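Side-chain contacts in urea carboxylase (Thermus thermophilus, PDB 3OEP), which is of unknown function but resembles KipI and KipA joined in one chain, and is probably not the allophanate hydrolase it was once taken for: residues L274-K279 / Y296-L301; I307-S312 / F381-L386; E226-M231 / L361-V366; A291-Y296 / L321-R326. All coordinates share one frame; numbering follows the deposited sequence.

Contact 1 (L274-K279 / Y296-L301); sequences LEFAYK and YGFVAL
F276 carries its CG between the backbone N and the carbonyl carbon (chi1 48°), which swings the ring off its strand and in toward F298. F298 uses another torsion. Its CG stands beside the backbone N and anti to the carbonyl carbon (chi1 -50°), and its ring reaches back toward the strand of F276. The two side chains run antiparallel and overlap at their rings. The rings form an edge-to-face pair with centroids 5.2 Å apart and planes at 60°. F276 supplies the edge. Its CE1 sits over one face of F298, displaced toward the rim, and is 3.7 Å from F298 CD2. Next to it, F276 CD1 lies 3.8 Å from F298 CE2.

F276 belongs to strand 273-277 of a five-stranded antiparallel sheet, and F298 to strand 298-302 of a six-stranded one. The pair thus bridges two facing sheets in the KipA-like half of the chain, whose sequence family falls in the cyclophilin-like clan. F293 and F323 pack on both rings. With an alanine at F298, the edge of F276 would probably lose the face it rests on, and a gap would open beside the end of strand 273-277.

The far end of the F298 ring meets that strand end. Y278 O is 3.6 Å from F298 CE1. K279 N lies in the ring plane, at the edge, 4.0 Å from F298 CZ. This N is already engaged: it bonds to A277 O at 2.7 Å and closes a classic gamma turn centred on Y278.

Contact 2 (I307-S312 / F381-L386); sequences IPPGQS and FPQRPL
P309 meets the amide of Q383, and the two side chains cross at about a right angle. The nitrogen end of the amide does the touching: Q383 NE2 is 3.5 Å from both P309 CB and P309 CG. The F381 ring has P382 CD over one face, displaced toward the rim, and also packs on L260 of helix 255-264. G310 and Q311 form a G1 beta bulge against F293, where the chain enters strand 311-315. The loop that leads to strand 390-396 runs past this bulge.

Q383 CG is anti to the carbonyl carbon (chi1 -58°), and the chain is extended beyond it. This carries the amide past G310 to the proline and on to G295, where NE2 bonds to the backbone O. Without the amide, as in an alanine here, G295 O would probably lose this donor and P309 the group that packs on it from the loop.

There is little room at G310. A CB there would fall 3.0 Å from F381 O, a clash, and would also press on the carbonyl O of P309. The backbones join at this point: F381 N donates to G310 O at 3.0 Å, with an N-H...O angle of 161°.

Contact 3 (E226-M231 / L361-V366); sequences EEPGLM and LWAGDV
In the turn that sets A363 against P228, D365 OD2 is gripped by two groups. W362 N donates to D365 OD2 at 2.8 Å, and the bond is nearly straight (173°). It comes from above the carboxylate plane, 55° out of it. R359 NH1 makes a salt bridge to the same oxygen, which would probably stabilise its negative charge. R359 also forms a cation-pi contact with the W362 ring.

The backbone closes the turn as well, with D365 N bonded to W362 O at 3.1 Å. This is a type II beta turn from W362 to D365, with G364 at its third position. It leads into strand 366-368, an outer strand of the six-stranded sheet, which pairs with strand 221-225. On the other side of the contact, E226 and E227 make a classic beta bulge against V282. The chain turns a corner at E226 and passes from that sheet toward strand 233-235 of the five-stranded one.

P228 lays one face of its ring on the turn. P228 CB touches L361 O at 3.5 Å. P228 CD lies over the next peptide, 3.8 Å from A363 N, and is 4.0 Å from A363 CB. That methyl also meets the corner itself, since A363 CB is 3.6 Å from E226 O. The L361 side chain goes elsewhere and packs on V225 and D232.

Contact 4 (A291-Y296 / L321-R326); sequences AAFAGY and LRFRPR
The aromatic contact is between F293 and F323. The rings have centroids 5.5 Å apart and planes at 52°. F323 CD1 and CE1 lie over one face of F293, displaced toward the rim. F323 CE1 is 4.0 Å from F293 CD2, and F323 CD1 is 4.2 Å from F293 CE2. The CG of F293 stands opposite the backbone N, beside the carbonyl carbon (chi1 170°), and this sends the ring across the gap to F323.

The two CA atoms, F293 CA and F323 CA, are 9.8 Å apart. Their strands face each other from different sheets: 289-295 in the five-stranded antiparallel sheet and 320-325 in the six-stranded one. The rings lie in the layer between these sheets, in a region whose sequence family belongs to the cyclophilin-like clan.

Other apolar packing continues along the same layer. A291 and L321 point toward each other's strand without meeting, and W315 touches both.

The polar interactions lie outside the layer. On strand 289-295 the backbone bonds of A292 and A294 go to A335 and Y333 of strand 331-336. On the opposite strand the side chains alternate, so that R322 and R324 are exposed while L321 and F323 are buried. R324 NH1 and R326 NH1 form salt bridges to E306, one to each carboxylate oxygen, OE2 and OE1.

In the fold
Contacts 1 and 4 lie in the core, with centres 4 Å apart, and both join the five-stranded sheet to the six-stranded one through phenylalanine rings. Strands 298-302 and 320-325 are neighbours in the latter. Contacts 2 and 3 lie nearer the surface and rest on loops, backbone atoms and prolines. Contact 2 fixes a loop against the edge of the five-stranded sheet and joins the core contacts through the bond of Y296 OH to R384 O. Contact 3 holds the corner where the chain leaves one sheet for the other. It reaches contact 1 through K279 O and L230 N. Contacts 2 and 3 do not touch, and their centres are 24 Å apart.

Contact 1 (L274-K279 / Y296-L301)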
loop_
_atom_site.group_PDB
_atom_site.type_symbol
_atom_site.label_atom_id
_atom_site.label_comp_id
_atom_site.label_asym_id
_atom_site.label_seq_id
_atom_site.Cartn_x
_atom_site.Cartn_y
_atom_site.Cartn_z
ATOM N N LEU A 274 14.075 1.767 11.593
ATOM C CA LEU A 274 13.716 0.364 11.426
ATOM C C LEU A 274 12.385 0.046 12.109
ATOM O O LEU A 274 12.181 0.406 13.257
ATOM C CB LEU A 274 14.816 -0.517 12.015
ATOM C CG LEU A 274 14.749 -2.006 11.684
ATOM C CD1 LEU A 274 14.674 -2.215 10.185
ATOM C CD2 LEU A 274 15.958 -2.725 12.266
ATOM N N GLU A 275 11.489 -0.625 11.381
ATOM C CA GLU A 275 10.262 -1.177 11.942
ATOM C C GLU A 275 10.417 -2.691 11.905
ATOM O O GLU A 275 10.882 -3.239 10.907
ATOM C CB GLU A 275 9.037 -0.783 11.108
ATOM C CG GLU A 275 7.727 -1.353 11.645
ATOM C CD GLU A 275 6.555 -1.111 10.720
ATOM O OE1 GLU A 275 6.195 -2.057 9.992
ATOM O OE2 GLU A 275 5.994 0.011 10.735
ATOM N N PHE A 276 10.031 -3.364 12.983
ATOM C CA PHE A 276 9.980 -4.826 12.999
ATOM C C PHE A 276 8.740 -5.314 13.730
ATOM O O PHE A 276 8.229 -4.648 14.630
ATOM C CB PHE A 276 11.241 -5.428 13.628
ATOM C CG PHE A 276 11.628 -4.801 14.930
ATOM C CD1 PHE A 276 11.258 -5.377 16.133
ATOM C CD2 PHE A 276 12.364 -3.623 14.950
ATOM C CE1 PHE A 276 11.615 -4.786 17.335
ATOM C CE2 PHE A 276 12.718 -3.026 16.152
ATOM C CZ PHE A 276 12.344 -3.612 17.341
ATOM N N ALA A 277 8.257 -6.485 13.332
ATOM C CA ALA A 277 7.021 -7.019 13.876
ATOM C C ALA A 277 7.153 -8.492 14.227
ATOM O O ALA A 277 7.801 -9.250 13.504
ATOM C CB ALA A 277 5.882 -6.812 12.886
ATOM N N TYR A 278 6.551 -8.873 15.353
ATOM C CA TYR A 278 6.441 -10.267 15.804
ATOM C C TYR A 278 7.779 -10.863 16.278
ATOM O O TYR A 278 7.894 -11.338 17.415
ATOM C CB TYR A 278 5.762 -11.145 14.727
ATOM C CG TYR A 278 4.324 -10.727 14.383
ATOM C CD1 TYR A 278 4.049 -9.902 13.291
ATOM C CD2 TYR A 278 3.251 -11.158 15.160
ATOM C CE1 TYR A 278 2.727 -9.519 12.980
ATOM C CE2 TYR A 278 1.939 -10.787 14.859
ATOM C CZ TYR A 278 1.682 -9.970 13.773
ATOM O OH TYR A 278 0.367 -9.618 13.500
ATOM N N LYS A 279 8.788 -10.826 15.408
ATOM C CA LYS A 279 10.133 -11.261 15.743
ATOM C C LYS A 279 11.116 -10.225 15.219
ATOM O O LYS A 279 11.081 -9.874 14.040
ATOM C CB LYS A 279 10.437 -12.619 15.119
ATOM C CG LYS A 279 11.790 -13.194 15.498
ATOM C CD LYS A 279 12.027 -14.539 14.845
ATOM C CE LYS A 279 13.420 -15.061 15.157
ATOM N NZ LYS A 279 13.679 -16.374 14.504
ATOM N N TYR A 296 5.862 -1.392 20.840
ATOM C CA TYR A 296 5.344 -2.397 21.757
ATOM C C TYR A 296 5.711 -3.798 21.300
ATOM O O TYR A 296 6.201 -3.989 20.196
ATOM C CB TYR A 296 3.817 -2.274 21.865
ATOM C CG TYR A 296 3.358 -0.876 22.206
ATOM C CD1 TYR A 296 3.179 -0.483 23.525
ATOM C CD2 TYR A 296 3.116 0.061 21.204
ATOM C CE1 TYR A 296 2.776 0.806 23.837
ATOM C CE2 TYR A 296 2.715 1.345 21.505
ATOM C CZ TYR A 296 2.543 1.714 22.821
ATOM O OH TYR A 296 2.145 2.994 23.111
ATOM N N GLY A 297 5.491 -4.773 22.178
ATOM C CA GLY A 297 5.688 -6.172 21.828
ATOM C C GLY A 297 7.052 -6.746 22.155
ATOM O O GLY A 297 7.259 -7.949 22.001
ATOM N N PHE A 298 7.980 -5.904 22.611
ATOM C CA PHE A 298 9.346 -6.342 22.926
ATOM C C PHE A 298 9.974 -5.506 24.029
ATOM O O PHE A 298 9.529 -4.401 24.318
ATOM C CB PHE A 298 10.280 -6.189 21.723
ATOM C CG PHE A 298 9.766 -6.785 20.452
ATOM C CD1 PHE A 298 10.129 -8.069 20.080
ATOM C CD2 PHE A 298 8.959 -6.041 19.601
ATOM C CE1 PHE A 298 9.673 -8.619 18.892
ATOM C CE2 PHE A 298 8.497 -6.582 18.411
ATOM C CZ PHE A 298 8.857 -7.872 18.053
ATOM N N VAL A 299 11.028 -6.051 24.622
ATOM C CA VAL A 299 12.010 -5.257 25.351
ATOM C C VAL A 299 13.334 -5.479 24.641
ATOM O O VAL A 299 13.625 -6.590 24.194
ATOM C CB VAL A 299 12.126 -5.642 26.849
ATOM C CG1 VAL A 299 10.841 -5.277 27.594
ATOM C CG2 VAL A 299 12.459 -7.115 27.018
ATOM N N ALA A 300 14.112 -4.415 24.487
ATOM C CA ALA A 300 15.411 -4.521 23.852
ATOM C C ALA A 300 16.397 -5.116 24.850
ATOM O O ALA A 300 16.278 -4.899 26.061
ATOM C CB ALA A 300 15.886 -3.155 23.354
ATOM N N LEU A 301 17.353 -5.880 24.327
ATOM C CA LEU A 301 18.358 -6.560 25.142
ATOM C C LEU A 301 19.737 -6.155 24.662
ATOM O O LEU A 301 20.086 -6.388 23.503
ATOM C CB LEU A 301 18.227 -8.080 25.032
ATOM C CG LEU A 301 16.981 -8.752 25.598
ATOM C CD1 LEU A 301 17.074 -10.257 25.384
ATOM C CD2 LEU A 301 16.817 -8.431 27.064
#

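Contact 2 (I307-S312 / F381-L386)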
loop_
_atom_site.group_PDB
_atom_site.type_symbol
_atom_site.label_atom_id
_atom_site.label_comp_id
_atom_site.label_asym_id
_atom_site.label_seq_id
_atom_site.Cartn_x
_atom_site.Cartn_y
_atom_site.Cartn_z
ATOM N N ILE A 307 15.965 -3.144 28.052
ATOM C CA ILE A 307 15.651 -1.743 27.775
ATOM C C ILE A 307 14.191 -1.674 27.316
ATOM O O ILE A 307 13.870 -2.114 26.208
ATOM C CB ILE A 307 16.579 -1.163 26.682
ATOM C CG1 ILE A 307 18.051 -1.280 27.106
ATOM C CG2 ILE A 307 16.229 0.301 26.384
ATOM C CD1 ILE A 307 19.053 -0.929 26.005
ATOM N N PRO A 308 13.296 -1.147 28.169
ATOM C CA PRO A 308 11.900 -1.031 27.750
ATOM C C PRO A 308 11.722 0.068 26.712
ATOM O O PRO A 308 12.566 0.963 26.615
ATOM C CB PRO A 308 11.159 -0.694 29.047
ATOM C CG PRO A 308 12.176 -0.105 29.940
ATOM C CD PRO A 308 13.493 -0.713 29.566
ATOM N N PRO A 309 10.639 -0.004 25.921
ATOM C CA PRO A 309 10.455 0.991 24.872
ATOM C C PRO A 309 10.227 2.386 25.441
ATOM O O PRO A 309 9.723 2.530 26.560
ATOM C CB PRO A 309 9.221 0.484 24.106
ATOM C CG PRO A 309 8.492 -0.379 25.067
ATOM C CD PRO A 309 9.522 -0.965 25.987
ATOM N N GLY A 310 10.625 3.392 24.670
ATOM C CA GLY A 310 10.448 4.786 25.032
ATOM C C GLY A 310 11.700 5.459 25.555
ATOM O O GLY A 310 11.613 6.487 26.221
ATOM N N GLN A 311 12.871 4.899 25.264
ATOM C CA GLN A 311 14.107 5.528 25.704
ATOM C C GLN A 311 15.260 5.309 24.742
ATOM O O GLN A 311 15.238 4.386 23.911
ATOM C CB GLN A 311 14.480 5.047 27.113
ATOM C CG GLN A 311 14.860 3.580 27.208
ATOM C CD GLN A 311 14.934 3.090 28.648
ATOM O OE1 GLN A 311 13.913 2.788 29.266
ATOM N NE2 GLN A 311 16.142 3.006 29.183
ATOM N N SER A 312 16.257 6.185 24.861
ATOM C CA SER A 312 17.474 6.093 24.071
ATOM C C SER A 312 18.608 5.548 24.925
ATOM O O SER A 312 18.571 5.619 26.161
ATOM C CB SER A 312 17.857 7.448 23.472
ATOM O OG SER A 312 18.381 8.322 24.450
ATOM N N PHE A 381 10.757 9.243 27.137
ATOM C CA PHE A 381 9.445 9.884 27.060
ATOM C C PHE A 381 8.395 8.804 27.308
ATOM O O PHE A 381 8.560 7.672 26.852
ATOM C CB PHE A 381 9.248 10.529 25.688
ATOM C CG PHE A 381 8.041 11.423 25.600
ATOM C CD1 PHE A 381 8.121 12.763 25.965
ATOM C CD2 PHE A 381 6.821 10.924 25.157
ATOM C CE1 PHE A 381 7.003 13.593 25.888
ATOM C CE2 PHE A 381 5.701 11.742 25.077
ATOM C CZ PHE A 381 5.792 13.080 25.444
ATOM N N PRO A 382 7.311 9.137 28.031
ATOM C CA PRO A 382 6.332 8.100 28.328
ATOM C C PRO A 382 5.568 7.663 27.084
ATOM O O PRO A 382 5.195 8.499 26.261
ATOM C CB PRO A 382 5.388 8.788 29.323
ATOM C CG PRO A 382 5.478 10.235 28.957
ATOM C CD PRO A 382 6.928 10.432 28.628
ATOM N N GLN A 383 5.356 6.364 26.936
ATOM C CA GLN A 383 4.492 5.868 25.877
ATOM C C GLN A 383 3.084 5.738 26.409
ATOM O O GLN A 383 2.885 5.349 27.560
ATOM C CB GLN A 383 4.950 4.501 25.388
ATOM C CG GLN A 383 6.354 4.475 24.875
ATOM C CD GLN A 383 6.581 3.317 23.927
ATOM O OE1 GLN A 383 7.146 3.492 22.852
ATOM N NE2 GLN A 383 6.113 2.133 24.311
ATOM N N ARG A 384 2.108 6.042 25.563
ATOM C CA ARG A 384 0.720 5.745 25.878
ATOM C C ARG A 384 0.583 4.236 26.106
ATOM O O ARG A 384 1.244 3.442 25.428
ATOM C CB ARG A 384 -0.203 6.214 24.745
ATOM C CG ARG A 384 0.009 5.509 23.417
ATOM C CD ARG A 384 -0.772 6.158 22.271
ATOM N NE ARG A 384 -0.242 7.463 21.875
ATOM C CZ ARG A 384 -0.539 8.092 20.737
ATOM N NH1 ARG A 384 -1.363 7.547 19.848
ATOM N NH2 ARG A 384 0.002 9.279 20.478
ATOM N N PRO A 385 -0.247 3.827 27.079
ATOM C CA PRO A 385 -0.400 2.388 27.261
ATOM C C PRO A 385 -1.162 1.745 26.104
ATOM O O PRO A 385 -2.014 2.386 25.482
ATOM C CB PRO A 385 -1.197 2.278 28.564
ATOM C CG PRO A 385 -1.898 3.576 28.702
ATOM C CD PRO A 385 -0.986 4.596 28.096
ATOM N N LEU A 386 -0.825 0.496 25.812
ATOM C CA LEU A 386 -1.516 -0.274 24.793
ATOM C C LEU A 386 -2.545 -1.141 25.501
ATOM O O LEU A 386 -2.173 -1.996 26.301
ATOM C CB LEU A 386 -0.524 -1.150 24.032
ATOM C CG LEU A 386 -1.085 -1.981 22.881
ATOM C CD1 LEU A 386 -1.604 -1.093 21.763
ATOM C CD2 LEU A 386 -0.019 -2.931 22.363
#

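Contact 3 (E226-M231 / L361-V366)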
loop_
_atom_site.group_PDB
_atom_site.type_symbol
_atom_site.label_atom_id
_atom_site.label_comp_id
_atom_site.label_asym_id
_atom_site.label_seq_id
_atom_site.Cartn_x
_atom_site.Cartn_y
_atom_site.Cartn_z
ATOM N N GLU A 226 22.777 -9.229 11.644
ATOM C CA GLU A 226 23.327 -10.575 11.783
ATOM C C GLU A 226 22.276 -11.621 11.439
ATOM O O GLU A 226 22.572 -12.603 10.743
ATOM C CB GLU A 226 23.866 -10.801 13.189
ATOM C CG GLU A 226 25.091 -9.937 13.501
ATOM C CD GLU A 226 26.124 -10.650 14.352
ATOM O OE1 GLU A 226 26.325 -11.869 14.163
ATOM O OE2 GLU A 226 26.762 -9.987 15.194
ATOM N N GLU A 227 21.061 -11.400 11.938
ATOM C CA GLU A 227 19.912 -12.251 11.651
ATOM C C GLU A 227 18.701 -11.347 11.417
ATOM O O GLU A 227 18.487 -10.395 12.167
ATOM C CB GLU A 227 19.641 -13.196 12.828
ATOM C CG GLU A 227 20.897 -13.856 13.392
ATOM C CD GLU A 227 20.616 -14.756 14.581
ATOM O OE1 GLU A 227 19.517 -15.344 14.641
ATOM O OE2 GLU A 227 21.503 -14.880 15.454
ATOM N N PRO A 228 17.912 -11.624 10.366
ATOM C CA PRO A 228 16.703 -10.844 10.166
ATOM C C PRO A 228 15.596 -11.305 11.101
ATOM O O PRO A 228 15.608 -12.444 11.570
ATOM C CB PRO A 228 16.326 -11.163 8.723
ATOM C CG PRO A 228 16.801 -12.533 8.526
ATOM C CD PRO A 228 18.104 -12.599 9.278
ATOM N N GLY A 229 14.666 -10.408 11.384
ATOM C CA GLY A 229 13.412 -10.783 12.014
ATOM C C GLY A 229 12.438 -11.234 10.939
ATOM O O GLY A 229 12.821 -11.472 9.785
ATOM N N LEU A 230 11.169 -11.330 11.308
ATOM C CA LEU A 230 10.124 -11.770 10.380
ATOM C C LEU A 230 10.008 -10.853 9.157
ATOM O O LEU A 230 9.949 -11.329 8.018
ATOM C CB LEU A 230 8.784 -11.833 11.113
ATOM C CG LEU A 230 7.541 -12.229 10.313
ATOM C CD1 LEU A 230 7.713 -13.609 9.708
ATOM C CD2 LEU A 230 6.312 -12.174 11.208
ATOM N N MET A 231 9.960 -9.546 9.400
ATOM C CA MET A 231 9.841 -8.554 8.328
ATOM C C MET A 231 10.324 -7.189 8.812
ATOM O O MET A 231 9.532 -6.317 9.191
ATOM C CB MET A 231 8.400 -8.477 7.798
ATOM C CG MET A 231 8.312 -7.852 6.402
ATOM S SD MET A 231 6.629 -7.598 5.801
ATOM C CE MET A 231 5.999 -9.276 5.828
ATOM N N LEU A 361 14.925 -6.512 5.466
ATOM C CA LEU A 361 16.343 -6.701 5.718
ATOM C C LEU A 361 16.705 -8.180 5.637
ATOM O O LEU A 361 15.877 -9.062 5.933
ATOM C CB LEU A 361 16.751 -6.115 7.070
ATOM C CG LEU A 361 16.484 -4.616 7.246
ATOM C CD1 LEU A 361 16.850 -4.180 8.656
ATOM C CD2 LEU A 361 17.245 -3.795 6.205
ATOM N N TRP A 362 17.936 -8.417 5.189
ATOM C CA TRP A 362 18.531 -9.739 5.024
ATOM C C TRP A 362 19.736 -9.835 5.941
ATOM O O TRP A 362 20.391 -8.830 6.211
ATOM C CB TRP A 362 19.124 -9.888 3.629
ATOM C CG TRP A 362 18.216 -10.200 2.517
ATOM C CD1 TRP A 362 17.032 -10.866 2.573
ATOM C CD2 TRP A 362 18.470 -9.930 1.137
ATOM N NE1 TRP A 362 16.509 -10.995 1.306
ATOM C CE2 TRP A 362 17.376 -10.429 0.407
ATOM C CE3 TRP A 362 19.513 -9.298 0.449
ATOM C CZ2 TRP A 362 17.291 -10.316 -0.984
ATOM C CZ3 TRP A 362 19.431 -9.185 -0.933
ATOM C CH2 TRP A 362 18.325 -9.690 -1.633
ATOM N N ALA A 363 20.060 -11.051 6.366
ATOM C CA ALA A 363 21.328 -11.305 7.045
ATOM C C ALA A 363 22.467 -10.754 6.190
ATOM O O ALA A 363 22.499 -10.971 4.973
ATOM C CB ALA A 363 21.520 -12.806 7.286
ATOM N N GLY A 364 23.370 -10.006 6.819
ATOM C CA GLY A 364 24.536 -9.444 6.138
ATOM C C GLY A 364 24.366 -8.009 5.670
ATOM O O GLY A 364 25.339 -7.379 5.256
ATOM N N ASP A 365 23.141 -7.484 5.720
ATOM C CA ASP A 365 22.909 -6.086 5.363
ATOM C C ASP A 365 23.693 -5.181 6.302
ATOM O O ASP A 365 23.691 -5.382 7.522
ATOM C CB ASP A 365 21.423 -5.710 5.448
ATOM C CG ASP A 365 20.625 -6.138 4.226
ATOM O OD1 ASP A 365 21.216 -6.421 3.161
ATOM O OD2 ASP A 365 19.383 -6.179 4.330
ATOM N N VAL A 366 24.347 -4.180 5.729
ATOM C CA VAL A 366 24.984 -3.125 6.510
ATOM C C VAL A 366 24.219 -1.825 6.281
ATOM O O VAL A 366 24.040 -1.395 5.134
ATOM C CB VAL A 366 26.455 -2.952 6.129
ATOM C CG1 VAL A 366 27.060 -1.749 6.842
ATOM C CG2 VAL A 366 27.223 -4.219 6.469
#

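Contact 4 (A291-Y296 / L321-R326)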
loop_
_atom_site.group_PDB
_atom_site.type_symbol
_atom_site.label_atom_id
_atom_site.label_comp_id
_atom_site.label_asym_id
_atom_site.label_seq_id
_atom_site.Cartn_x
_atom_site.Cartn_y
_atom_site.Cartn_z
ATOM N N ALA A 291 20.969 5.154 20.018
ATOM C CA ALA A 291 19.776 4.621 19.390
ATOM C C ALA A 291 18.603 4.731 20.351
ATOM O O ALA A 291 18.788 4.950 21.548
ATOM C CB ALA A 291 20.010 3.151 18.983
ATOM N N ALA A 292 17.389 4.600 19.829
ATOM C CA ALA A 292 16.202 4.602 20.674
ATOM C C ALA A 292 15.228 3.542 20.206
ATOM O O ALA A 292 15.068 3.321 19.004
ATOM C CB ALA A 292 15.529 5.963 20.666
ATOM N N PHE A 293 14.590 2.900 21.179
ATOM C CA PHE A 293 13.621 1.855 20.954
ATOM C C PHE A 293 12.259 2.362 21.415
ATOM O O PHE A 293 12.134 2.927 22.502
ATOM C CB PHE A 293 14.036 0.597 21.722
ATOM C CG PHE A 293 12.986 -0.470 21.750
ATOM C CD1 PHE A 293 12.588 -1.036 22.956
ATOM C CD2 PHE A 293 12.381 -0.900 20.578
ATOM C CE1 PHE A 293 11.612 -2.018 22.989
ATOM C CE2 PHE A 293 11.401 -1.884 20.605
ATOM C CZ PHE A 293 11.015 -2.438 21.815
ATOM N N ALA A 294 11.250 2.216 20.560
ATOM C CA ALA A 294 9.888 2.618 20.895
ATOM C C ALA A 294 8.906 1.644 20.258
ATOM O O ALA A 294 9.293 0.809 19.440
ATOM C CB ALA A 294 9.608 4.050 20.439
ATOM N N GLY A 295 7.640 1.756 20.640
ATOM C CA GLY A 295 6.625 0.805 20.204
ATOM C C GLY A 295 6.353 -0.234 21.269
ATOM O O GLY A 295 6.572 0.007 22.461
ATOM N N TYR A 296 5.862 -1.392 20.840
ATOM C CA TYR A 296 5.344 -2.397 21.757
ATOM C C TYR A 296 5.711 -3.798 21.300
ATOM O O TYR A 296 6.201 -3.989 20.196
ATOM C CB TYR A 296 3.817 -2.274 21.865
ATOM C CG TYR A 296 3.358 -0.876 22.206
ATOM C CD1 TYR A 296 3.179 -0.483 23.525
ATOM C CD2 TYR A 296 3.116 0.061 21.204
ATOM C CE1 TYR A 296 2.776 0.806 23.837
ATOM C CE2 TYR A 296 2.715 1.345 21.505
ATOM C CZ TYR A 296 2.543 1.714 22.821
ATOM O OH TYR A 296 2.145 2.994 23.111
ATOM N N LEU A 321 22.555 -6.162 19.787
ATOM C CA LEU A 321 21.246 -5.742 20.255
ATOM C C LEU A 321 20.210 -6.767 19.792
ATOM O O LEU A 321 20.172 -7.136 18.611
ATOM C CB LEU A 321 20.925 -4.372 19.662
ATOM C CG LEU A 321 19.591 -3.726 20.027
ATOM C CD1 LEU A 321 19.505 -3.443 21.521
ATOM C CD2 LEU A 321 19.427 -2.443 19.197
ATOM N N ARG A 322 19.373 -7.221 20.720
ATOM C CA ARG A 322 18.316 -8.188 20.418
ATOM C C ARG A 322 17.002 -7.656 20.957
ATOM O O ARG A 322 16.982 -6.675 21.711
ATOM C CB ARG A 322 18.628 -9.540 21.062
ATOM C CG ARG A 322 19.886 -10.218 20.538
ATOM C CD ARG A 322 20.222 -11.470 21.340
ATOM N NE ARG A 322 21.398 -12.161 20.803
ATOM C CZ ARG A 322 22.665 -11.888 21.114
ATOM N NH1 ARG A 322 22.974 -10.925 21.980
ATOM N NH2 ARG A 322 23.641 -12.595 20.552
ATOM N N PHE A 323 15.908 -8.305 20.574
ATOM C CA PHE A 323 14.580 -7.879 21.006
ATOM C C PHE A 323 13.820 -9.077 21.533
ATOM O O PHE A 323 13.501 -9.999 20.785
ATOM C CB PHE A 323 13.844 -7.199 19.863
ATOM C CG PHE A 323 14.551 -5.975 19.360
ATOM C CD1 PHE A 323 14.390 -4.758 19.998
ATOM C CD2 PHE A 323 15.434 -6.061 18.291
ATOM C CE1 PHE A 323 15.067 -3.626 19.555
ATOM C CE2 PHE A 323 16.112 -4.933 17.839
ATOM C CZ PHE A 323 15.929 -3.718 18.476
ATOM N N ARG A 324 13.576 -9.067 22.837
ATOM C CA ARG A 324 12.881 -10.148 23.512
ATOM C C ARG A 324 11.376 -9.908 23.444
ATOM O O ARG A 324 10.898 -8.908 23.958
ATOM C CB ARG A 324 13.336 -10.201 24.971
ATOM C CG ARG A 324 12.677 -11.282 25.809
ATOM C CD ARG A 324 13.320 -11.331 27.193
ATOM N NE ARG A 324 14.693 -11.834 27.136
ATOM C CZ ARG A 324 15.600 -11.711 28.109
ATOM N NH1 ARG A 324 15.311 -11.083 29.244
ATOM N NH2 ARG A 324 16.815 -12.221 27.941
ATOM N N PRO A 325 10.619 -10.823 22.817
ATOM C CA PRO A 325 9.174 -10.604 22.764
ATOM C C PRO A 325 8.557 -10.488 24.158
ATOM O O PRO A 325 8.922 -11.239 25.060
ATOM C CB PRO A 325 8.659 -11.842 22.027
ATOM C CG PRO A 325 9.818 -12.284 21.201
ATOM C CD PRO A 325 11.023 -12.003 22.031
ATOM N N ARG A 326 7.645 -9.537 24.337
ATOM C CA ARG A 326 7.017 -9.334 25.637
ATOM C C ARG A 326 5.725 -8.555 25.538
ATOM O O ARG A 326 5.633 -7.567 24.803
ATOM C CB ARG A 326 7.953 -8.588 26.588
ATOM C CG ARG A 326 7.303 -8.251 27.935
ATOM C CD ARG A 326 8.321 -7.923 28.993
ATOM N NE ARG A 326 9.286 -9.006 29.168
ATOM C CZ ARG A 326 10.407 -8.907 29.877
ATOM N NH1 ARG A 326 10.713 -7.774 30.505
ATOM N NH2 ARG A 326 11.226 -9.950 29.963
#